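Local coordinates for protein pyruvate formate-lyase 2 (Archaeoglobus fulgidus, PDB 2F3O) that is a glycyl radical enzyme of the pyruvate formate-lyase family, of undetermined function but probably acting as a lyase through radical chemistry, at residues Q724-Q737 and L746-V758. Numbering follows the deposited sequence.
Sequences QFNILKEDLLRKAQ and LLVRVAGWSAYFV
Asn726 and Arg749 show how a side-chain amide can read a backbone that lies beyond strand-pairing distance. OD1 of Asn726 accepts from N of Arg749 at 2.9 Å, on a lone pair in its carbonyl plane, while ND2 of Asn726 reaches O of Arg749, also at 2.9 Å, so both polar ends of the amide clasp one residue. Bent at chi2 (-68°) and chi3 (-72°), the arginine chain brings NE and NH2 side-on to a single atom, OE1 of Gln724. NE comes from above the amide plane, NH2 nearly in line with the C=O bond, and the two flat groups stand 75° apart. NH1 meets Ser754 OG in the guanidinium plane, and CA of Trp753 lies over one guanidinium face, toward its rim. With an alanine at Arg749, OE1 of buried Gln724 would probably lose both donors, and Ser754 OG its guanidinium partner. The turn 750-753 carries Gly752, predicted to bear the glycyl radical, although no radical is present in this structure.

Farther along, contact becomes apolar. Leu733 lays CD2 over a face of the Phe757 ring, a CH-pi contact 3.9 Å from the centroid, and CD2 of Leu746 touches both this methyl and CB of Ala736. The hairpin 747-756 thus faces strand 722-728, while Leu746 and Phe757 at its two ends pack on helix 730-738. Strand 692-696 pairs with strand 722-728, Asn368 also binds the guanidinium, and helix 762-770 packs against Leu728 and Gln737.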
ATOM      1  N   GLN A 724      -1.206  -5.041 -44.533  1.00 50.32           N
ATOM      2  CA  GLN A 724      -1.448  -3.870 -45.357  1.00 50.58           C
ATOM      3  C   GLN A 724      -0.960  -4.111 -46.774  1.00 51.25           C
ATOM      4  O   GLN A 724       0.010  -4.841 -47.008  1.00 51.06           O
ATOM      5  CB  GLN A 724      -0.775  -2.635 -44.769  1.00 50.34           C
ATOM      6  CG  GLN A 724       0.713  -2.765 -44.669  1.00 49.39           C
ATOM      7  CD  GLN A 724       1.358  -1.511 -44.199  1.00 49.36           C
ATOM      8  OE1 GLN A 724       0.702  -0.615 -43.662  1.00 49.00           O
ATOM      9  NE2 GLN A 724       2.663  -1.422 -44.394  1.00 50.14           N
ATOM     10  N   PHE A 725      -1.637  -3.482 -47.724  1.00 52.12           N
ATOM     11  CA  PHE A 725      -1.378  -3.742 -49.127  1.00 52.60           C
ATOM     12  C   PHE A 725      -0.877  -2.566 -49.935  1.00 53.00           C
ATOM     13  O   PHE A 725      -1.235  -1.418 -49.702  1.00 52.93           O
ATOM     14  CB  PHE A 725      -2.649  -4.223 -49.779  1.00 52.71           C
ATOM     15  CG  PHE A 725      -3.107  -5.567 -49.308  1.00 53.42           C
ATOM     16  CD1 PHE A 725      -4.253  -5.686 -48.524  1.00 52.90           C
ATOM     17  CD2 PHE A 725      -2.407  -6.718 -49.670  1.00 53.00           C
ATOM     18  CE1 PHE A 725      -4.693  -6.927 -48.105  1.00 53.27           C
ATOM     19  CE2 PHE A 725      -2.830  -7.963 -49.249  1.00 53.22           C
ATOM     20  CZ  PHE A 725      -3.980  -8.073 -48.468  1.00 53.73           C
ATOM     21  N   ASN A 726      -0.057  -2.884 -50.923  1.00 53.97           N
ATOM     22  CA  ASN A 726       0.375  -1.925 -51.923  1.00 54.63           C
ATOM     23  C   ASN A 726       0.046  -2.412 -53.320  1.00 55.38           C
ATOM     24  O   ASN A 726       0.378  -3.540 -53.686  1.00 55.23           O
ATOM     25  CB  ASN A 726       1.877  -1.710 -51.831  1.00 54.30           C
ATOM     26  CG  ASN A 726       2.234  -0.551 -50.957  1.00 53.53           C
ATOM     27  OD1 ASN A 726       1.464   0.409 -50.828  1.00 51.83           O
ATOM     28  ND2 ASN A 726       3.407  -0.620 -50.348  1.00 52.59           N
ATOM     29  N   ILE A 727      -0.609  -1.557 -54.095  1.00 56.51           N
ATOM     30  CA  ILE A 727      -0.813  -1.827 -55.513  1.00 57.52           C
ATOM     31  C   ILE A 727       0.073  -0.855 -56.286  1.00 58.86           C
ATOM     32  O   ILE A 727      -0.163   0.351 -56.321  1.00 59.18           O
ATOM     33  CB  ILE A 727      -2.283  -1.706 -55.921  1.00 56.99           C
ATOM     34  CG1 ILE A 727      -3.163  -2.604 -55.046  1.00 56.39           C
ATOM     35  CG2 ILE A 727      -2.454  -2.077 -57.355  1.00 56.71           C
ATOM     36  CD1 ILE A 727      -2.751  -4.046 -54.999  1.00 55.40           C
ATOM     37  N   LEU A 728       1.133  -1.389 -56.865  1.00 60.34           N
ATOM     38  CA  LEU A 728       2.170  -0.562 -57.434  1.00 62.00           C
ATOM     39  C   LEU A 728       2.459  -0.906 -58.892  1.00 63.37           C
ATOM     40  O   LEU A 728       2.562  -2.088 -59.266  1.00 63.94           O
ATOM     41  CB  LEU A 728       3.446  -0.732 -56.623  1.00 62.02           C
ATOM     42  CG  LEU A 728       3.299  -0.459 -55.131  1.00 62.34           C
ATOM     43  CD1 LEU A 728       4.562  -0.863 -54.379  1.00 62.13           C
ATOM     44  CD2 LEU A 728       2.927   1.008 -54.914  1.00 62.46           C
ATOM     45  N   LYS A 729       2.600   0.143 -59.705  1.00 64.46           N
ATOM     46  CA  LYS A 729       2.975   0.027 -61.107  1.00 65.15           C
ATOM     47  C   LYS A 729       4.427   0.442 -61.174  1.00 65.79           C
ATOM     48  O   LYS A 729       4.752   1.598 -60.940  1.00 65.77           O
ATOM     49  CB  LYS A 729       2.088   0.941 -61.955  1.00 65.23           C
ATOM     50  CG  LYS A 729       0.640   0.935 -61.467  1.00 65.38           C
ATOM     51  CD  LYS A 729      -0.343   1.557 -62.428  1.00 65.90           C
ATOM     52  CE  LYS A 729      -1.770   1.217 -61.990  1.00 67.07           C
ATOM     53  NZ  LYS A 729      -2.812   1.998 -62.722  1.00 67.24           N
ATOM     54  N   GLU A 730       5.290  -0.522 -61.470  1.00 66.84           N
ATOM     55  CA  GLU A 730       6.738  -0.382 -61.303  1.00 67.95           C
ATOM     56  C   GLU A 730       7.395   0.786 -62.058  1.00 68.93           C
ATOM     57  O   GLU A 730       8.179   1.545 -61.491  1.00 69.10           O
ATOM     58  CB  GLU A 730       7.414  -1.704 -61.645  1.00 67.69           C
ATOM     59  CG  GLU A 730       8.912  -1.697 -61.520  1.00 67.87           C
ATOM     60  CD  GLU A 730       9.460  -3.099 -61.505  1.00 68.90           C
ATOM     61  OE1 GLU A 730       8.647  -4.032 -61.294  1.00 69.45           O
ATOM     62  OE2 GLU A 730      10.683  -3.268 -61.705  1.00 68.32           O
ATOM     63  N   ASP A 731       7.052   0.961 -63.326  1.00 70.20           N
ATOM     64  CA  ASP A 731       7.660   2.055 -64.091  1.00 71.32           C
ATOM     65  C   ASP A 731       7.052   3.450 -63.828  1.00 71.22           C
ATOM     66  O   ASP A 731       7.639   4.457 -64.229  1.00 71.45           O
ATOM     67  CB  ASP A 731       7.754   1.733 -65.597  1.00 71.68           C
ATOM     68  CG  ASP A 731       6.415   1.333 -66.198  1.00 73.58           C
ATOM     69  OD1 ASP A 731       6.421   0.843 -67.355  1.00 75.07           O
ATOM     70  OD2 ASP A 731       5.361   1.498 -65.522  1.00 75.51           O
ATOM     71  N   LEU A 732       5.894   3.509 -63.166  1.00 71.08           N
ATOM     72  CA  LEU A 732       5.414   4.782 -62.614  1.00 70.96           C
ATOM     73  C   LEU A 732       6.348   5.211 -61.488  1.00 70.79           C
ATOM     74  O   LEU A 732       6.698   6.388 -61.383  1.00 70.85           O
ATOM     75  CB  LEU A 732       3.986   4.685 -62.067  1.00 70.97           C
ATOM     76  CG  LEU A 732       2.765   4.575 -62.977  1.00 71.57           C
ATOM     77  CD1 LEU A 732       1.509   4.875 -62.178  1.00 72.24           C
ATOM     78  CD2 LEU A 732       2.853   5.521 -64.166  1.00 72.96           C
ATOM     79  N   LEU A 733       6.753   4.239 -60.662  1.00 70.50           N
ATOM     80  CA  LEU A 733       7.682   4.466 -59.555  1.00 70.09           C
ATOM     81  C   LEU A 733       9.074   4.796 -60.079  1.00 69.92           C
ATOM     82  O   LEU A 733       9.792   5.598 -59.485  1.00 69.59           O
ATOM     83  CB  LEU A 733       7.742   3.248 -58.624  1.00 70.12           C
ATOM     84  CG  LEU A 733       6.455   2.748 -57.957  1.00 70.01           C
ATOM     85  CD1 LEU A 733       6.682   1.369 -57.397  1.00 70.05           C
ATOM     86  CD2 LEU A 733       5.985   3.677 -56.863  1.00 69.51           C
ATOM     87  N   ARG A 734       9.444   4.177 -61.196  1.00 69.88           N
ATOM     88  CA  ARG A 734      10.673   4.534 -61.887  1.00 70.04           C
ATOM     89  C   ARG A 734      10.624   5.966 -62.411  1.00 70.21           C
ATOM     90  O   ARG A 734      11.617   6.685 -62.346  1.00 70.04           O
ATOM     91  CB  ARG A 734      10.963   3.565 -63.031  1.00 70.03           C
ATOM     92  CG  ARG A 734      12.213   2.744 -62.822  1.00 69.87           C
ATOM     93  CD  ARG A 734      12.111   1.993 -61.542  1.00 69.40           C
ATOM     94  NE  ARG A 734      13.365   1.985 -60.806  1.00 69.94           N
ATOM     95  CZ  ARG A 734      14.034   0.878 -60.508  1.00 70.59           C
ATOM     96  NH1 ARG A 734      13.556  -0.297 -60.900  1.00 71.25           N
ATOM     97  NH2 ARG A 734      15.169   0.942 -59.820  1.00 70.04           N
ATOM     98  N   LYS A 735       9.455   6.387 -62.892  1.00 70.57           N
ATOM     99  CA  LYS A 735       9.307   7.719 -63.477  1.00 70.96           C
ATOM    100  C   LYS A 735       9.257   8.775 -62.402  1.00 70.95           C
ATOM    101  O   LYS A 735       9.579   9.931 -62.652  1.00 71.12           O
ATOM    102  CB  LYS A 735       8.052   7.816 -64.351  1.00 70.99           C
ATOM    103  CG  LYS A 735       8.348   8.261 -65.793  1.00 71.89           C
ATOM    104  CD  LYS A 735       8.272   7.097 -66.788  1.00 71.70           C
ATOM    105  CE  LYS A 735       6.831   6.933 -67.283  1.00 72.12           C
ATOM    106  NZ  LYS A 735       6.485   5.515 -67.601  1.00 72.48           N
ATOM    107  N   ALA A 736       8.874   8.359 -61.198  1.00 71.05           N
ATOM    108  CA  ALA A 736       8.810   9.243 -60.042  1.00 71.00           C
ATOM    109  C   ALA A 736      10.186   9.569 -59.464  1.00 71.11           C
ATOM    110  O   ALA A 736      10.333  10.550 -58.738  1.00 71.20           O
ATOM    111  CB  ALA A 736       7.931   8.641 -58.981  1.00 71.00           C
ATOM    112  N   GLN A 737      11.188   8.745 -59.760  1.00 71.14           N
ATOM    113  CA  GLN A 737      12.559   9.083 -59.404  1.00 71.35           C
ATOM    114  C   GLN A 737      13.045  10.129 -60.389  1.00 71.59           C
ATOM    115  O   GLN A 737      13.823  11.010 -60.026  1.00 71.88           O
ATOM    116  CB  GLN A 737      13.482   7.870 -59.491  1.00 71.37           C
ATOM    117  CG  GLN A 737      13.317   6.843 -58.392  1.00 71.97           C
ATOM    118  CD  GLN A 737      13.655   5.431 -58.858  1.00 72.97           C
ATOM    119  OE1 GLN A 737      13.726   5.165 -60.065  1.00 74.23           O
ATOM    120  NE2 GLN A 737      13.850   4.518 -57.906  1.00 72.30           N
ATOM    121  N   LEU A 746       2.092  10.234 -55.557  1.00 62.37           N
ATOM    122  CA  LEU A 746       2.179   8.777 -55.623  1.00 61.02           C
ATOM    123  C   LEU A 746       2.323   8.119 -54.237  1.00 60.26           C
ATOM    124  O   LEU A 746       3.385   8.207 -53.616  1.00 60.04           O
ATOM    125  CB  LEU A 746       3.347   8.392 -56.530  1.00 61.03           C
ATOM    126  CG  LEU A 746       3.227   7.218 -57.501  1.00 60.74           C
ATOM    127  CD1 LEU A 746       2.167   7.494 -58.539  1.00 60.17           C
ATOM    128  CD2 LEU A 746       4.562   6.977 -58.172  1.00 60.61           C
ATOM    129  N   LEU A 747       1.261   7.450 -53.771  1.00 59.21           N
ATOM    130  CA  LEU A 747       1.201   6.898 -52.391  1.00 58.17           C
ATOM    131  C   LEU A 747       1.630   5.444 -52.188  1.00 57.39           C
ATOM    132  O   LEU A 747       1.244   4.541 -52.919  1.00 57.27           O
ATOM    133  CB  LEU A 747      -0.196   7.060 -51.784  1.00 58.13           C
ATOM    134  CG  LEU A 747      -0.490   8.096 -50.694  1.00 57.93           C
ATOM    135  CD1 LEU A 747      -1.591   7.530 -49.840  1.00 57.84           C
ATOM    136  CD2 LEU A 747       0.698   8.443 -49.816  1.00 56.42           C
ATOM    137  N   VAL A 748       2.396   5.211 -51.144  1.00 56.76           N
ATOM    138  CA  VAL A 748       2.871   3.873 -50.885  1.00 56.14           C
ATOM    139  C   VAL A 748       2.723   3.587 -49.386  1.00 55.55           C
ATOM    140  O   VAL A 748       2.615   4.525 -48.592  1.00 55.63           O
ATOM    141  CB  VAL A 748       4.325   3.730 -51.387  1.00 56.24           C
ATOM    142  CG1 VAL A 748       5.327   4.118 -50.316  1.00 56.17           C
ATOM    143  CG2 VAL A 748       4.582   2.340 -51.853  1.00 56.80           C
ATOM    144  N   ARG A 749       2.644   2.310 -49.008  1.00 54.52           N
ATOM    145  CA  ARG A 749       2.684   1.908 -47.595  1.00 53.18           C
ATOM    146  C   ARG A 749       4.080   1.405 -47.316  1.00 52.34           C
ATOM    147  O   ARG A 749       4.486   0.393 -47.871  1.00 52.67           O
ATOM    148  CB  ARG A 749       1.678   0.800 -47.304  1.00 52.81           C
ATOM    149  CG  ARG A 749       0.244   1.207 -47.521  1.00 52.83           C
ATOM    150  CD  ARG A 749      -0.213   2.228 -46.505  1.00 53.01           C
ATOM    151  NE  ARG A 749      -0.405   1.662 -45.176  1.00 52.94           N
ATOM    152  CZ  ARG A 749      -0.799   2.357 -44.114  1.00 52.11           C
ATOM    153  NH1 ARG A 749      -1.051   3.652 -44.213  1.00 52.55           N
ATOM    154  NH2 ARG A 749      -0.934   1.754 -42.949  1.00 51.88           N
ATOM    155  N   VAL A 750       4.823   2.099 -46.469  1.00 51.18           N
ATOM    156  CA  VAL A 750       6.229   1.766 -46.296  1.00 50.54           C
ATOM    157  C   VAL A 750       6.442   0.507 -45.478  1.00 50.49           C
ATOM    158  O   VAL A 750       7.120  -0.415 -45.933  1.00 50.88           O
ATOM    159  CB  VAL A 750       7.008   2.908 -45.648  1.00 50.38           C
ATOM    160  CG1 VAL A 750       8.482   2.601 -45.646  1.00 49.31           C
ATOM    161  CG2 VAL A 750       6.758   4.170 -46.392  1.00 49.98           C
ATOM    162  N   ALA A 751       5.834   0.470 -44.293  1.00 50.09           N
ATOM    163  CA  ALA A 751       6.014  -0.610 -43.325  1.00 49.35           C
ATOM    164  C   ALA A 751       5.063  -0.408 -42.158  1.00 48.87           C
ATOM    165  O   ALA A 751       5.298  -0.921 -41.069  1.00 48.63           O
ATOM    166  CB  ALA A 751       7.439  -0.616 -42.810  1.00 49.30           C
ATOM    167  N   GLY A 752       4.017   0.383 -42.377  1.00 48.18           N
ATOM    168  CA  GLY A 752       3.026   0.629 -41.349  1.00 47.45           C
ATOM    169  C   GLY A 752       2.325   1.958 -41.510  1.00 47.13           C
ATOM    170  O   GLY A 752       1.428   2.291 -40.734  1.00 47.04           O
ATOM    171  N   TRP A 753       2.725   2.720 -42.527  1.00 46.61           N
ATOM    172  CA  TRP A 753       2.166   4.053 -42.775  1.00 45.71           C
ATOM    173  C   TRP A 753       2.308   4.494 -44.214  1.00 45.86           C
ATOM    174  O   TRP A 753       3.146   3.981 -44.949  1.00 46.22           O
ATOM    175  CB  TRP A 753       2.836   5.081 -41.876  1.00 44.63           C
ATOM    176  CG  TRP A 753       4.202   5.500 -42.266  1.00 43.84           C
ATOM    177  CD1 TRP A 753       4.564   6.708 -42.773  1.00 42.27           C
ATOM    178  CD2 TRP A 753       5.418   4.733 -42.143  1.00 44.23           C
ATOM    179  NE1 TRP A 753       5.924   6.752 -42.976  1.00 41.81           N
ATOM    180  CE2 TRP A 753       6.473   5.551 -42.610  1.00 42.58           C
ATOM    181  CE3 TRP A 753       5.718   3.434 -41.690  1.00 42.93           C
ATOM    182  CZ2 TRP A 753       7.795   5.116 -42.641  1.00 41.82           C
ATOM    183  CZ3 TRP A 753       7.033   3.011 -41.721  1.00 42.17           C
ATOM    184  CH2 TRP A 753       8.056   3.853 -42.183  1.00 42.52           C
ATOM    185  N   SER A 754       1.500   5.472 -44.603  1.00 46.11           N
ATOM    186  CA  SER A 754       1.558   6.038 -45.949  1.00 45.84           C
ATOM    187  C   SER A 754       2.617   7.116 -46.143  1.00 46.03           C
ATOM    188  O   SER A 754       2.661   8.111 -45.430  1.00 45.89           O
ATOM    189  CB  SER A 754       0.203   6.609 -46.333  1.00 45.80           C
ATOM    190  OG  SER A 754      -0.708   5.574 -46.647  1.00 46.09           O
ATOM    191  N   ALA A 755       3.472   6.923 -47.132  1.00 46.59           N
ATOM    192  CA  ALA A 755       4.393   7.984 -47.532  1.00 47.11           C
ATOM    193  C   ALA A 755       4.249   8.289 -49.017  1.00 47.44           C
ATOM    194  O   ALA A 755       3.886   7.408 -49.812  1.00 47.47           O
ATOM    195  CB  ALA A 755       5.795   7.579 -47.241  1.00 46.81           C
ATOM    196  N   TYR A 756       4.528   9.535 -49.393  1.00 47.95           N
ATOM    197  CA  TYR A 756       4.648   9.880 -50.811  1.00 48.07           C
ATOM    198  C   TYR A 756       5.972   9.309 -51.270  1.00 49.28           C
ATOM    199  O   TYR A 756       7.013   9.648 -50.710  1.00 49.47           O
ATOM    200  CB  TYR A 756       4.630  11.389 -51.010  1.00 46.82           C
ATOM    201  CG  TYR A 756       3.313  12.014 -50.673  1.00 44.96           C
ATOM    202  CD1 TYR A 756       2.136  11.537 -51.228  1.00 43.66           C
ATOM    203  CD2 TYR A 756       3.244  13.093 -49.810  1.00 44.00           C
ATOM    204  CE1 TYR A 756       0.920  12.110 -50.920  1.00 43.29           C
ATOM    205  CE2 TYR A 756       2.037  13.678 -49.497  1.00 43.55           C
ATOM    206  CZ  TYR A 756       0.885  13.182 -50.055  1.00 44.04           C
ATOM    207  OH  TYR A 756      -0.304  13.758 -49.729  1.00 44.89           O
ATOM    208  N   PHE A 757       5.926   8.435 -52.271  1.00 50.78           N
ATOM    209  CA  PHE A 757       7.101   7.701 -52.739  1.00 52.47           C
ATOM    210  C   PHE A 757       8.334   8.579 -52.924  1.00 53.27           C
ATOM    211  O   PHE A 757       9.451   8.156 -52.636  1.00 53.32           O
ATOM    212  CB  PHE A 757       6.784   6.984 -54.045  1.00 52.96           C
ATOM    213  CG  PHE A 757       7.924   6.181 -54.579  1.00 54.37           C
ATOM    214  CD1 PHE A 757       8.140   4.893 -54.129  1.00 56.23           C
ATOM    215  CD2 PHE A 757       8.792   6.712 -55.532  1.00 55.53           C
ATOM    216  CE1 PHE A 757       9.209   4.137 -54.627  1.00 57.57           C
ATOM    217  CE2 PHE A 757       9.864   5.972 -56.023  1.00 56.32           C
ATOM    218  CZ  PHE A 757      10.065   4.679 -55.582  1.00 56.12           C
ATOM    219  N   VAL A 758       8.100   9.800 -53.405  1.00 54.40           N
ATOM    220  CA  VAL A 758       9.120  10.833 -53.625  1.00 55.31           C
ATOM    221  C   VAL A 758       9.916  11.187 -52.359  1.00 55.75           C
ATOM    222  O   VAL A 758      11.105  11.509 -52.416  1.00 55.80           O
ATOM    223  CB  VAL A 758       8.431  12.092 -54.215  1.00 55.37           C
ATOM    224  CG1 VAL A 758       9.353  13.318 -54.208  1.00 55.91           C
ATOM    225  CG2 VAL A 758       7.929  11.785 -55.610  1.00 55.36           C
TER